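Local structure of protein FimX (Pseudomonas aeruginosa PAO1, 3HV8) at residues Q38-R44 and A244-Y250; S47-V53 and Q104-H110. The protein carries an EAL domain, a barrel-like alpha/beta fold, and binds C2E in a pocket at one end of its strands. All coordinates share one frame; numbering follows the deposited sequence.

Gln38 O and Glu52 N, 2.9 Å apart, probably form one hydrogen bond of the seam between interactions 1 and 2, whose centres lie 11 Å apart. Strands 33-42 and 49-58, consecutive in the chain, run antiparallel there and join the two contacts. A second probable bond links side chains, Gln248 NE2 to Glu52 OE1 at 2.8 Å, while Tyr246 packs against Asn50. The pair illustrates how neighbouring strands of a curled sheet jointly shape one site: Gln38 and Tyr250 of interaction 1 hold one base of C2E, and His110 of interaction 2 lies against the other base and its sugar. Arg56, Asp84, Glu231 and Leu55 add further hydrogen bonds to the ligand.

Interaction 1: Q38-R44 and A244-Y250; sequences QPVISLR and ATYIQGY. With C2E (9,9'-[(2R,3R,3aS,5S,7aR,9R,10R,10aS,12S,14aR)-3,5,10,12-tetrahydroxy-5,12-dioxidooctahydro-2H,7H-difuro[3,2-d:3',2'-j][1,3,7,9,2,8]tetraoxadiphosphacyclododecine-2,9-diyl]bis(2-amino-1,9-dihydro-6H-purin-6-one)), chain B.
Ile41 and Ile247 form an antiparallel hydrogen-bonded pair, with Ile41 N 2.8 Å from Ile247 O and a return bond from Ile247 N to Ile41 O. Leu43 N to Thr245 O, at 2.9 Å, carries the pairing past the strand end. Beyond it Arg44, bent at chi2 (-57°), turns side-on so that NE and NH1 both grip Ala244 O, each at 3.0 Å and from the same face of that carbonyl; NH1 also binds Trp240 O. Water 2 ties Ser42 OG, which also bonds Asp46 N, to Thr245 O.

Among apolar contacts, the branches of Leu43 cross Ile247 at about a right angle, CD1 lying 3.9 Å from Ile247 CG2, while Val40 CG1 meets Tyr246 CB.

The Gln38 and Gln248 amides stack with planes 22° apart, that of Gln248 held by Glu52 and Lys193. The extended Gln38 chain delivers NE2 to C2E N7 at 3.1 Å, and Tyr250 N donates to O6 of the same base at 2.9 Å. C2E C6 lies over the middle of the Tyr250 ring, 3.4 Å from the ring plane. Donors to both N7 and O6 suggest a pocket reading a base with acceptors at both positions.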
loop_
_atom_site.group_PDB
_atom_site.type_symbol
_atom_site.label_atom_id
_atom_site.label_comp_id
_atom_site.label_asym_id
_atom_site.label_seq_id
_atom_site.Cartn_x
_atom_site.Cartn_y
_atom_site.Cartn_z
ATOM N N GLN A 38 5.116 -6.304 -5.680
ATOM C CA GLN A 38 5.599 -5.390 -6.707
ATOM C C GLN A 38 6.627 -4.448 -6.111
ATOM O O GLN A 38 6.318 -3.683 -5.198
ATOM C CB GLN A 38 4.449 -4.606 -7.349
ATOM C CG GLN A 38 4.943 -3.707 -8.483
ATOM C CD GLN A 38 3.839 -2.992 -9.216
ATOM O OE1 GLN A 38 2.730 -2.815 -8.702
ATOM N NE2 GLN A 38 4.132 -2.571 -10.445
ATOM N N PRO A 39 7.858 -4.481 -6.631
ATOM C CA PRO A 39 8.923 -3.703 -5.988
ATOM C C PRO A 39 8.678 -2.206 -6.089
ATOM O O PRO A 39 8.090 -1.712 -7.061
ATOM C CB PRO A 39 10.186 -4.113 -6.769
ATOM C CG PRO A 39 9.654 -4.549 -8.101
ATOM C CD PRO A 39 8.349 -5.252 -7.789
ATOM N N VAL A 40 9.112 -1.500 -5.045
ATOM C CA VAL A 40 9.077 -0.048 -4.977
ATOM C C VAL A 40 10.538 0.397 -4.945
ATOM O O VAL A 40 11.301 0.000 -4.063
ATOM C CB VAL A 40 8.295 0.439 -3.712
ATOM C CG1 VAL A 40 8.313 1.945 -3.594
ATOM C CG2 VAL A 40 6.840 -0.073 -3.758
ATOM N N ILE A 41 10.918 1.214 -5.919
ATOM C CA ILE A 41 12.322 1.507 -6.182
ATOM C C ILE A 41 12.736 2.871 -5.609
ATOM O O ILE A 41 12.072 3.875 -5.864
ATOM C CB ILE A 41 12.580 1.430 -7.717
ATOM C CG1 ILE A 41 12.737 -0.031 -8.161
ATOM C CG2 ILE A 41 13.829 2.193 -8.093
ATOM C CD1 ILE A 41 11.470 -0.852 -8.087
ATOM N N SER A 42 13.829 2.889 -4.840
ATOM C CA SER A 42 14.407 4.132 -4.305
ATOM C C SER A 42 15.207 4.843 -5.382
ATOM O O SER A 42 16.038 4.215 -6.053
ATOM C CB SER A 42 15.333 3.848 -3.107
ATOM O OG SER A 42 16.077 5.010 -2.736
ATOM N N LEU A 43 14.977 6.141 -5.532
ATOM C CA LEU A 43 15.770 6.961 -6.447
ATOM C C LEU A 43 16.876 7.735 -5.734
ATOM O O LEU A 43 17.699 8.362 -6.394
ATOM C CB LEU A 43 14.882 7.933 -7.216
ATOM C CG LEU A 43 13.880 7.269 -8.171
ATOM C CD1 LEU A 43 13.155 8.320 -8.977
ATOM C CD2 LEU A 43 14.622 6.275 -9.092
ATOM N N ARG A 44 16.906 7.696 -4.403
ATOM C CA ARG A 44 17.784 8.612 -3.664
ATOM C C ARG A 44 18.814 7.928 -2.781
ATOM O O ARG A 44 19.452 8.581 -1.957
ATOM C CB ARG A 44 16.951 9.587 -2.828
ATOM C CG ARG A 44 15.846 10.270 -3.616
ATOM C CD ARG A 44 16.374 11.040 -4.845
ATOM N NE ARG A 44 15.291 11.323 -5.792
ATOM C CZ ARG A 44 15.454 11.776 -7.032
ATOM N NH1 ARG A 44 14.390 11.979 -7.811
ATOM N NH2 ARG A 44 16.675 12.021 -7.498
ATOM N N ALA A 244 11.044 12.765 -7.182
ATOM C CA ALA A 244 10.346 11.655 -6.514
ATOM C C ALA A 244 11.329 10.802 -5.707
ATOM O O ALA A 244 12.411 10.452 -6.209
ATOM C CB ALA A 244 9.656 10.789 -7.542
ATOM N N THR A 245 10.976 10.427 -4.476
ATOM C CA THR A 245 11.902 9.588 -3.710
ATOM C C THR A 245 11.847 8.102 -4.089
ATOM O O THR A 245 12.854 7.399 -3.961
ATOM C CB THR A 245 11.817 9.769 -2.174
ATOM O OG1 THR A 245 10.460 9.931 -1.796
ATOM C CG2 THR A 245 12.585 11.015 -1.746
ATOM N N TYR A 246 10.677 7.644 -4.546
ATOM C CA TYR A 246 10.478 6.274 -4.978
ATOM C C TYR A 246 9.553 6.233 -6.176
ATOM O O TYR A 246 8.691 7.107 -6.342
ATOM C CB TYR A 246 9.803 5.413 -3.890
ATOM C CG TYR A 246 10.520 5.326 -2.569
ATOM C CD1 TYR A 246 11.364 4.264 -2.283
ATOM C CD2 TYR A 246 10.300 6.280 -1.577
ATOM C CE1 TYR A 246 12.023 4.178 -1.058
ATOM C CE2 TYR A 246 10.956 6.205 -0.365
ATOM C CZ TYR A 246 11.796 5.142 -0.106
ATOM O OH TYR A 246 12.442 5.051 1.115
ATOM N N ILE A 247 9.744 5.200 -6.996
ATOM C CA ILE A 247 8.848 4.932 -8.109
ATOM C C ILE A 247 8.444 3.457 -8.177
ATOM O O ILE A 247 9.077 2.581 -7.576
ATOM C CB ILE A 247 9.464 5.397 -9.457
ATOM C CG1 ILE A 247 10.802 4.694 -9.693
ATOM C CG2 ILE A 247 9.576 6.925 -9.495
ATOM C CD1 ILE A 247 11.406 4.996 -11.080
ATOM N N GLN A 248 7.360 3.197 -8.900
ATOM C CA GLN A 248 6.824 1.864 -9.056
ATOM C C GLN A 248 6.082 1.823 -10.390
ATOM O O GLN A 248 5.542 2.844 -10.838
ATOM C CB GLN A 248 5.842 1.571 -7.915
ATOM C CG GLN A 248 5.422 0.120 -7.815
ATOM C CD GLN A 248 4.207 -0.047 -6.928
ATOM O OE1 GLN A 248 3.233 0.690 -7.052
ATOM N NE2 GLN A 248 4.256 -1.024 -6.045
ATOM N N GLY A 249 6.051 0.648 -11.012
ATOM C CA GLY A 249 5.281 0.491 -12.233
ATOM C C GLY A 249 5.689 -0.715 -13.037
ATOM O O GLY A 249 6.710 -1.347 -12.763
ATOM N N TYR A 250 4.862 -1.050 -14.021
ATOM C CA TYR A 250 5.165 -2.147 -14.929
ATOM C C TYR A 250 6.540 -1.997 -15.593
ATOM O O TYR A 250 7.202 -2.993 -15.879
ATOM C CB TYR A 250 4.077 -2.268 -16.007
ATOM C CG TYR A 250 2.722 -2.734 -15.524
ATOM C CD1 TYR A 250 1.562 -2.358 -16.194
ATOM C CD2 TYR A 250 2.593 -3.554 -14.407
ATOM C CE1 TYR A 250 0.311 -2.782 -15.759
ATOM C CE2 TYR A 250 1.347 -3.981 -13.970
ATOM C CZ TYR A 250 0.213 -3.598 -14.651
ATOM O OH TYR A 250 -1.027 -4.021 -14.214
HETATM P P1 C2E B . -4.127 0.230 -5.892
HETATM O O2P C2E B . -3.490 1.524 -5.204
HETATM O O1P C2E B . -4.831 0.707 -7.100
HETATM O "O5'" C2E B . -3.062 -0.810 -6.459
HETATM C "C5'" C2E B . -2.469 -0.523 -7.741
HETATM C "C4'" C2E B . -3.154 -1.249 -8.918
HETATM O "O4'" C2E B . -2.429 -0.943 -10.134
HETATM C "C3'" C2E B . -2.928 -2.736 -8.672
HETATM O "O3'" C2E B . -4.082 -3.469 -9.110
HETATM C "C2'" C2E B . -1.655 -3.069 -9.485
HETATM O "O2'" C2E B . -1.607 -4.408 -9.942
HETATM C "C1'" C2E B . -1.808 -2.106 -10.663
HETATM N N9 C2E B . -0.560 -1.718 -11.302
HETATM C C8 C2E B . 0.711 -1.836 -10.792
HETATM N N7 C2E B . 1.560 -1.216 -11.579
HETATM C C5 C2E B . 0.872 -0.693 -12.637
HETATM C C6 C2E B . 1.254 0.050 -13.776
HETATM O O6 C2E B . 2.413 0.417 -13.979
HETATM N N1 C2E B . 0.278 0.379 -14.635
HETATM C C2 C2E B . -1.017 0.018 -14.429
HETATM N N2 C2E B . -1.959 0.396 -15.351
HETATM N N3 C2E B . -1.386 -0.672 -13.375
HETATM C C4 C2E B . -0.472 -1.028 -12.472
HETATM P P11 C2E B . -4.630 -4.619 -8.127
HETATM O O21 C2E B . -5.837 -5.325 -8.849
HETATM O O11 C2E B . -3.538 -5.515 -7.695
HETATM O O5A C2E B . -5.119 -3.835 -6.837
HETATM C C5A C2E B . -6.190 -2.890 -6.964
HETATM C C4A C2E B . -6.616 -2.375 -5.591
HETATM O O4A C2E B . -7.080 -3.477 -4.796
HETATM C C3A C2E B . -5.493 -1.743 -4.768
HETATM O O3A C2E B . -5.322 -0.358 -5.042
HETATM C C2A C2E B . -6.072 -1.866 -3.357
HETATM O O2A C2E B . -7.093 -0.876 -3.148
HETATM C C1A C2E B . -6.795 -3.216 -3.437
HETATM N N91 C2E B . -5.906 -4.256 -2.935
HETATM C C81 C2E B . -4.994 -5.005 -3.622
HETATM N N71 C2E B . -4.415 -5.823 -2.786
HETATM C C51 C2E B . -4.973 -5.688 -1.545
HETATM C C61 C2E B . -4.801 -6.301 -0.287
HETATM O O61 C2E B . -3.912 -7.128 -0.052
HETATM N N11 C2E B . -5.613 -5.852 0.706
HETATM C C21 C2E B . -6.551 -4.873 0.522
HETATM N N21 C2E B . -7.295 -4.451 1.586
HETATM N N31 C2E B . -6.704 -4.276 -0.631
HETATM C C41 C2E B . -5.945 -4.684 -1.655
HETATM O O HOH W 1 7.514 -1.661 -9.844
HETATM O O HOH W 2 14.721 7.082 -1.947
#

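Interaction 2: S47-V53 and Q104-H110; sequences SHENYEV and QTKLFVH. With C2E (9,9'-[(2R,3R,3aS,5S,7aR,9R,10R,10aS,12S,14aR)-3,5,10,12-tetrahydroxy-5,12-dioxidooctahydro-2H,7H-difuro[3,2-d:3',2'-j][1,3,7,9,2,8]tetraoxadiphosphacyclododecine-2,9-diyl]bis(2-amino-1,9-dihydro-6H-purin-6-one)), chain B.
Lys106 reaches along Asn50 and ends beside His48, and its chain can be followed atom by atom. CB lies 3.1 Å from Asn50 ND2, the two side chains running side by side in the same direction; CG and CD stay close to that nitrogen, which is buried and has no polar partner in the model. A bend at chi3 (-69°) then swings CE over one face of the His48 ring, a CH-pi contact 4.2 Å from the centroid. NZ goes on to Gln168 OE1. The opposite face of the imidazole carries Gln104 OE1, while Gln104 NE2 donates to Ser47 OG at 2.7 Å, the hydroxyl lying in the amide plane.

Strands 49-58 and 105-110 are parallel neighbours of the EAL barrel, joined by backbone bonds such as Phe108 N to Tyr51 O (2.8 Å). Glu52-Val53-Leu54 occupies the place of the Glu-Ala-Leu signature that names the family. Glu52 OE1 forms a salt bridge with Lys193, and OE2 is held by Gln142, with a weak bond from His110 NE2 to Glu52 OE2 at 2.8 Å. The sugar carbon C2A of C2E caps one face of the His110 imidazole, 3.7 Å from its plane. Water 5 joins Val53 O and His110 N to C2E O61.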
loop_
_atom_site.group_PDB
_atom_site.type_symbol
_atom_site.label_atom_id
_atom_site.label_comp_id
_atom_site.label_asym_id
_atom_site.label_seq_id
_atom_site.Cartn_x
_atom_site.Cartn_y
_atom_site.Cartn_z
ATOM N N SER A 47 18.603 1.818 1.003
ATOM C CA SER A 47 19.028 0.430 0.833
ATOM C C SER A 47 17.946 -0.621 1.084
ATOM O O SER A 47 18.180 -1.808 0.871
ATOM C CB SER A 47 20.257 0.133 1.700
ATOM O OG SER A 47 19.943 0.229 3.075
ATOM N N HIS A 48 16.765 -0.207 1.531
ATOM C CA HIS A 48 15.692 -1.165 1.769
ATOM C C HIS A 48 15.229 -1.818 0.469
ATOM O O HIS A 48 15.202 -1.181 -0.579
ATOM C CB HIS A 48 14.486 -0.473 2.416
ATOM C CG HIS A 48 14.720 0.001 3.816
ATOM N ND1 HIS A 48 15.134 1.285 4.113
ATOM C CD2 HIS A 48 14.572 -0.632 5.005
ATOM C CE1 HIS A 48 15.239 1.417 5.423
ATOM N NE2 HIS A 48 14.904 0.270 5.987
ATOM N N GLU A 49 14.853 -3.092 0.555
ATOM C CA GLU A 49 14.207 -3.779 -0.557
ATOM C C GLU A 49 12.701 -3.742 -0.328
ATOM O O GLU A 49 12.119 -4.612 0.336
ATOM C CB GLU A 49 14.722 -5.215 -0.656
ATOM C CG GLU A 49 16.240 -5.258 -0.672
ATOM C CD GLU A 49 16.814 -6.584 -1.114
ATOM O OE1 GLU A 49 16.056 -7.571 -1.195
ATOM O OE2 GLU A 49 18.035 -6.630 -1.379
ATOM N N ASN A 50 12.074 -2.706 -0.861
ATOM C CA ASN A 50 10.655 -2.478 -0.608
ATOM C C ASN A 50 9.782 -3.201 -1.626
ATOM O O ASN A 50 10.055 -3.133 -2.834
ATOM C CB ASN A 50 10.331 -0.977 -0.661
ATOM C CG ASN A 50 11.104 -0.150 0.374
ATOM O OD1 ASN A 50 11.941 0.674 0.028
ATOM N ND2 ASN A 50 10.810 -0.368 1.631
ATOM N N TYR A 51 8.720 -3.867 -1.163
ATOM C CA TYR A 51 7.692 -4.385 -2.068
ATOM C C TYR A 51 6.306 -4.039 -1.565
ATOM O O TYR A 51 6.055 -4.041 -0.345
ATOM C CB TYR A 51 7.732 -5.909 -2.138
ATOM C CG TYR A 51 8.950 -6.532 -2.774
ATOM C CD1 TYR A 51 8.942 -6.906 -4.116
ATOM C CD2 TYR A 51 10.081 -6.792 -2.026
ATOM C CE1 TYR A 51 10.044 -7.508 -4.697
ATOM C CE2 TYR A 51 11.186 -7.403 -2.593
ATOM C CZ TYR A 51 11.156 -7.751 -3.933
ATOM O OH TYR A 51 12.259 -8.365 -4.499
ATOM N N GLU A 52 5.401 -3.765 -2.492
ATOM C CA GLU A 52 3.979 -3.700 -2.185
ATOM C C GLU A 52 3.363 -5.074 -2.322
ATOM O O GLU A 52 3.629 -5.797 -3.290
ATOM C CB GLU A 52 3.272 -2.727 -3.130
ATOM C CG GLU A 52 1.793 -2.581 -2.837
ATOM C CD GLU A 52 1.101 -1.654 -3.807
ATOM O OE1 GLU A 52 1.678 -1.337 -4.876
ATOM O OE2 GLU A 52 -0.021 -1.207 -3.486
ATOM N N VAL A 53 2.546 -5.433 -1.342
ATOM C CA VAL A 53 1.776 -6.670 -1.355
ATOM C C VAL A 53 0.413 -6.434 -2.032
ATOM O O VAL A 53 -0.295 -5.473 -1.717
ATOM C CB VAL A 53 1.556 -7.175 0.080
ATOM C CG1 VAL A 53 0.683 -8.417 0.095
ATOM C CG2 VAL A 53 2.917 -7.454 0.759
ATOM N N GLN A 104 17.004 -6.722 3.524
ATOM C CA GLN A 104 16.443 -5.559 4.208
ATOM C C GLN A 104 15.038 -5.259 3.661
ATOM O O GLN A 104 14.755 -4.147 3.202
ATOM C CB GLN A 104 17.366 -4.348 4.051
ATOM C CG GLN A 104 17.289 -3.374 5.216
ATOM C CD GLN A 104 18.098 -2.108 4.996
ATOM O OE1 GLN A 104 18.099 -1.211 5.838
ATOM N NE2 GLN A 104 18.785 -2.025 3.863
ATOM N N THR A 105 14.167 -6.260 3.729
ATOM C CA THR A 105 12.851 -6.204 3.104
ATOM C C THR A 105 11.862 -5.405 3.938
ATOM O O THR A 105 11.797 -5.559 5.153
ATOM C CB THR A 105 12.255 -7.619 2.923
ATOM O OG1 THR A 105 13.253 -8.515 2.418
ATOM C CG2 THR A 105 11.064 -7.592 1.967
ATOM N N LYS A 106 11.084 -4.565 3.265
ATOM C CA LYS A 106 9.968 -3.861 3.888
ATOM C C LYS A 106 8.751 -4.098 3.005
ATOM O O LYS A 106 8.859 -4.034 1.779
ATOM C CB LYS A 106 10.305 -2.374 3.972
ATOM C CG LYS A 106 9.257 -1.516 4.621
ATOM C CD LYS A 106 9.740 -0.071 4.774
ATOM C CE LYS A 106 10.848 0.047 5.804
ATOM N NZ LYS A 106 10.990 1.457 6.303
ATOM N N LEU A 107 7.602 -4.385 3.609
ATOM C CA LEU A 107 6.377 -4.645 2.842
ATOM C C LEU A 107 5.333 -3.571 3.085
ATOM O O LEU A 107 5.086 -3.190 4.233
ATOM C CB LEU A 107 5.781 -6.003 3.198
ATOM C CG LEU A 107 6.602 -7.238 2.825
ATOM C CD1 LEU A 107 5.816 -8.497 3.194
ATOM C CD2 LEU A 107 6.960 -7.222 1.324
ATOM N N PHE A 108 4.734 -3.101 1.995
ATOM C CA PHE A 108 3.617 -2.160 2.021
ATOM C C PHE A 108 2.331 -2.957 1.894
ATOM O O PHE A 108 2.134 -3.674 0.894
ATOM C CB PHE A 108 3.731 -1.168 0.855
ATOM C CG PHE A 108 4.824 -0.137 1.028
ATOM C CD1 PHE A 108 4.494 1.203 1.211
ATOM C CD2 PHE A 108 6.156 -0.499 0.998
ATOM C CE1 PHE A 108 5.484 2.165 1.366
ATOM C CE2 PHE A 108 7.151 0.457 1.159
ATOM C CZ PHE A 108 6.807 1.796 1.341
ATOM N N VAL A 109 1.473 -2.871 2.911
ATOM C CA VAL A 109 0.297 -3.727 3.001
ATOM C C VAL A 109 -0.955 -2.875 3.094
ATOM O O VAL A 109 -1.056 -1.996 3.957
ATOM C CB VAL A 109 0.395 -4.642 4.247
ATOM C CG1 VAL A 109 -0.889 -5.458 4.438
ATOM C CG2 VAL A 109 1.623 -5.541 4.154
ATOM N N HIS A 110 -1.920 -3.131 2.219
ATOM C CA HIS A 110 -3.173 -2.394 2.196
ATOM C C HIS A 110 -4.066 -2.715 3.387
ATOM O O HIS A 110 -4.094 -3.860 3.873
ATOM C CB HIS A 110 -3.957 -2.748 0.933
ATOM C CG HIS A 110 -3.376 -2.194 -0.327
ATOM N ND1 HIS A 110 -3.497 -0.865 -0.681
ATOM C CD2 HIS A 110 -2.691 -2.789 -1.330
ATOM C CE1 HIS A 110 -2.911 -0.671 -1.848
ATOM N NE2 HIS A 110 -2.409 -1.822 -2.262
HETATM P P1 C2E B . -4.127 0.230 -5.892
HETATM O O2P C2E B . -3.490 1.524 -5.204
HETATM O O1P C2E B . -4.831 0.707 -7.100
HETATM O "O5'" C2E B . -3.062 -0.810 -6.459
HETATM C "C5'" C2E B . -2.469 -0.523 -7.741
HETATM C "C4'" C2E B . -3.154 -1.249 -8.918
HETATM O "O4'" C2E B . -2.429 -0.943 -10.134
HETATM C "C3'" C2E B . -2.928 -2.736 -8.672
HETATM O "O3'" C2E B . -4.082 -3.469 -9.110
HETATM C "C2'" C2E B . -1.655 -3.069 -9.485
HETATM O "O2'" C2E B . -1.607 -4.408 -9.942
HETATM C "C1'" C2E B . -1.808 -2.106 -10.663
HETATM N N9 C2E B . -0.560 -1.718 -11.302
HETATM C C8 C2E B . 0.711 -1.836 -10.792
HETATM N N7 C2E B . 1.560 -1.216 -11.579
HETATM C C5 C2E B . 0.872 -0.693 -12.637
HETATM C C6 C2E B . 1.254 0.050 -13.776
HETATM O O6 C2E B . 2.413 0.417 -13.979
HETATM N N1 C2E B . 0.278 0.379 -14.635
HETATM C C2 C2E B . -1.017 0.018 -14.429
HETATM N N2 C2E B . -1.959 0.396 -15.351
HETATM N N3 C2E B . -1.386 -0.672 -13.375
HETATM C C4 C2E B . -0.472 -1.028 -12.472
HETATM P P11 C2E B . -4.630 -4.619 -8.127
HETATM O O21 C2E B . -5.837 -5.325 -8.849
HETATM O O11 C2E B . -3.538 -5.515 -7.695
HETATM O O5A C2E B . -5.119 -3.835 -6.837
HETATM C C5A C2E B . -6.190 -2.890 -6.964
HETATM C C4A C2E B . -6.616 -2.375 -5.591
HETATM O O4A C2E B . -7.080 -3.477 -4.796
HETATM C C3A C2E B . -5.493 -1.743 -4.768
HETATM O O3A C2E B . -5.322 -0.358 -5.042
HETATM C C2A C2E B . -6.072 -1.866 -3.357
HETATM O O2A C2E B . -7.093 -0.876 -3.148
HETATM C C1A C2E B . -6.795 -3.216 -3.437
HETATM N N91 C2E B . -5.906 -4.256 -2.935
HETATM C C81 C2E B . -4.994 -5.005 -3.622
HETATM N N71 C2E B . -4.415 -5.823 -2.786
HETATM C C51 C2E B . -4.973 -5.688 -1.545
HETATM C C61 C2E B . -4.801 -6.301 -0.287
HETATM O O61 C2E B . -3.912 -7.128 -0.052
HETATM N N11 C2E B . -5.613 -5.852 0.706
HETATM C C21 C2E B . -6.551 -4.873 0.522
HETATM N N21 C2E B . -7.295 -4.451 1.586
HETATM N N31 C2E B . -6.704 -4.276 -0.631
HETATM C C41 C2E B . -5.945 -4.684 -1.655
HETATM O O HOH W 3 19.018 -6.476 1.560
HETATM O O HOH W 4 13.745 -8.913 -0.160
HETATM O O HOH W 5 -1.683 -5.516 0.650
#